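Local coordinates for protein SSD1 (Saccharomyces cerevisiae S288C, PDB 7AM1) that binds messenger RNA and represses its translation as a non-enzymatic, pseudonuclease member of the RNase II family, at residues T790-D795 with S801-I806. Residues are numbered along the deposited sequence; the frame is centred on the assembly and turned at random.
Sequences TFIPAD and SYRNSI
Arg803 carries most of this contact, reaching from the 3-10 turn 802-805 to the extended backbone of 791-793. Its CD packs against Ile792 CG2 at 4.0 Å, and the same methyl and CG1 of Ile792 lie over one face of the guanidinium group, CG1 4.1 Å above its plane and offset toward the rim. At the far end NH2 comes to 4.1 Å from both Pro793 CD and Phe791 O, too far from the carbonyl for a hydrogen bond. With CG anti to the backbone N (chi1 -163°), the arginine leaves its turn as an extended chain, then bends at chi3 (-90°) to turn one guanidinium face to Ile792. Both segments belong to the long connection between strand 777-782 and helix 814-827, in the C-terminal region related to DIS3L2, and the chain doubles back between them. Ser801 starts the returning turn with an ST turn: its OG accepts from Arg803 N at 3.2 Å, nearly straight at 163°. From within the intervening loop, Glu796 forms a salt bridge with Arg803 NE, a negative partner that may ease the closeness of Arg803 to Arg811 and Arg907. Asp795 has OD1 in a salt bridge with Lys178 and OD2 hydrogen-bonded to Gln172.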
loop_
_atom_site.group_PDB
_atom_site.type_symbol
_atom_site.label_atom_id
_atom_site.label_comp_id
_atom_site.label_asym_id
_atom_site.label_seq_id
_atom_site.Cartn_x
_atom_site.Cartn_y
_atom_site.Cartn_z
ATOM N N THR A 790 13.305 22.491 -19.478
ATOM C CA THR A 790 14.011 22.004 -20.655
ATOM C C THR A 790 15.477 21.707 -20.365
ATOM O O THR A 790 16.231 21.389 -21.291
ATOM C CB THR A 790 13.887 23.023 -21.792
ATOM O OG1 THR A 790 14.394 24.287 -21.350
ATOM C CG2 THR A 790 12.428 23.190 -22.214
ATOM N N PHE A 791 15.905 21.809 -19.110
ATOM C CA PHE A 791 17.314 21.638 -18.788
ATOM C C PHE A 791 17.711 20.169 -18.862
ATOM O O PHE A 791 17.018 19.297 -18.332
ATOM C CB PHE A 791 17.612 22.194 -17.397
ATOM C CG PHE A 791 19.029 21.977 -16.948
ATOM C CD1 PHE A 791 20.069 22.689 -17.529
ATOM C CD2 PHE A 791 19.319 21.078 -15.936
ATOM C CE1 PHE A 791 21.371 22.500 -17.115
ATOM C CE2 PHE A 791 20.619 20.883 -15.517
ATOM C CZ PHE A 791 21.648 21.595 -16.107
ATOM N N ILE A 792 18.831 19.898 -19.520
ATOM C CA ILE A 792 19.387 18.553 -19.607
ATOM C C ILE A 792 20.724 18.560 -18.873
ATOM O O ILE A 792 21.697 19.147 -19.371
ATOM C CB ILE A 792 19.553 18.099 -21.064
ATOM C CG1 ILE A 792 18.183 17.983 -21.737
ATOM C CG2 ILE A 792 20.319 16.782 -21.127
ATOM C CD1 ILE A 792 18.243 17.950 -23.249
ATOM N N PRO A 793 20.824 17.947 -17.693
ATOM C CA PRO A 793 22.116 17.904 -16.998
ATOM C C PRO A 793 23.186 17.301 -17.896
ATOM O O PRO A 793 22.940 16.335 -18.620
ATOM C CB PRO A 793 21.834 17.019 -15.776
ATOM C CG PRO A 793 20.383 17.100 -15.574
ATOM C CD PRO A 793 19.773 17.247 -16.935
ATOM N N ALA A 794 24.393 17.863 -17.818
ATOM C CA ALA A 794 25.474 17.412 -18.686
ATOM C C ALA A 794 25.734 15.919 -18.530
ATOM O O ALA A 794 25.994 15.220 -19.516
ATOM C CB ALA A 794 26.747 18.208 -18.391
ATOM N N ASP A 795 25.672 15.410 -17.298
ATOM C CA ASP A 795 25.988 14.010 -17.058
ATOM C C ASP A 795 24.917 13.057 -17.573
ATOM O O ASP A 795 25.152 11.844 -17.576
ATOM C CB ASP A 795 26.223 13.769 -15.563
ATOM C CG ASP A 795 24.989 14.037 -14.723
ATOM O OD1 ASP A 795 23.970 13.343 -14.906
ATOM O OD2 ASP A 795 25.046 14.934 -13.858
ATOM N N SER A 801 23.202 6.950 -19.326
ATOM C CA SER A 801 22.145 7.558 -18.536
ATOM C C SER A 801 20.787 6.960 -18.888
ATOM O O SER A 801 20.519 6.596 -20.038
ATOM C CB SER A 801 22.113 9.069 -18.762
ATOM O OG SER A 801 21.074 9.675 -18.013
ATOM N N TYR A 802 19.921 6.870 -17.871
ATOM C CA TYR A 802 18.533 6.477 -18.088
ATOM C C TYR A 802 17.855 7.355 -19.131
ATOM O O TYR A 802 16.928 6.906 -19.816
ATOM C CB TYR A 802 17.755 6.581 -16.771
ATOM C CG TYR A 802 17.440 8.018 -16.444
ATOM C CD1 TYR A 802 18.403 8.842 -15.879
ATOM C CD2 TYR A 802 16.196 8.568 -16.737
ATOM C CE1 TYR A 802 18.139 10.170 -15.605
ATOM C CE2 TYR A 802 15.920 9.897 -16.458
ATOM C CZ TYR A 802 16.896 10.691 -15.892
ATOM O OH TYR A 802 16.633 12.012 -15.615
ATOM N N ARG A 803 18.285 8.615 -19.252
ATOM C CA ARG A 803 17.653 9.528 -20.197
ATOM C C ARG A 803 17.679 8.987 -21.617
ATOM O O ARG A 803 16.753 9.242 -22.396
ATOM C CB ARG A 803 18.349 10.888 -20.163
ATOM C CG ARG A 803 17.533 12.006 -20.789
ATOM C CD ARG A 803 18.230 13.344 -20.664
ATOM N NE ARG A 803 17.837 13.999 -19.425
ATOM C CZ ARG A 803 16.711 14.690 -19.276
ATOM N NH1 ARG A 803 15.869 14.819 -20.293
ATOM N NH2 ARG A 803 16.426 15.245 -18.109
ATOM N N ASN A 804 18.728 8.243 -21.971
ATOM C CA ASN A 804 18.862 7.745 -23.334
ATOM C C ASN A 804 17.728 6.798 -23.699
ATOM O O ASN A 804 17.380 6.670 -24.878
ATOM C CB ASN A 804 20.208 7.038 -23.488
ATOM C CG ASN A 804 20.753 7.116 -24.896
ATOM O OD1 ASN A 804 20.767 8.182 -25.512
ATOM N ND2 ASN A 804 21.212 5.981 -25.415
ATOM N N SER A 805 17.137 6.140 -22.709
ATOM C CA SER A 805 16.035 5.210 -22.918
ATOM C C SER A 805 14.666 5.858 -22.738
ATOM O O SER A 805 13.650 5.161 -22.832
ATOM C CB SER A 805 16.177 4.018 -21.967
ATOM O OG SER A 805 16.035 4.431 -20.620
ATOM N N ILE A 806 14.611 7.167 -22.492
ATOM C CA ILE A 806 13.327 7.840 -22.361
ATOM C C ILE A 806 12.671 7.952 -23.726
ATOM O O ILE A 806 13.271 8.459 -24.684
ATOM C CB ILE A 806 13.508 9.235 -21.734
ATOM C CG1 ILE A 806 13.957 9.117 -20.280
ATOM C CG2 ILE A 806 12.229 10.054 -21.877
ATOM C CD1 ILE A 806 14.276 10.463 -19.652
#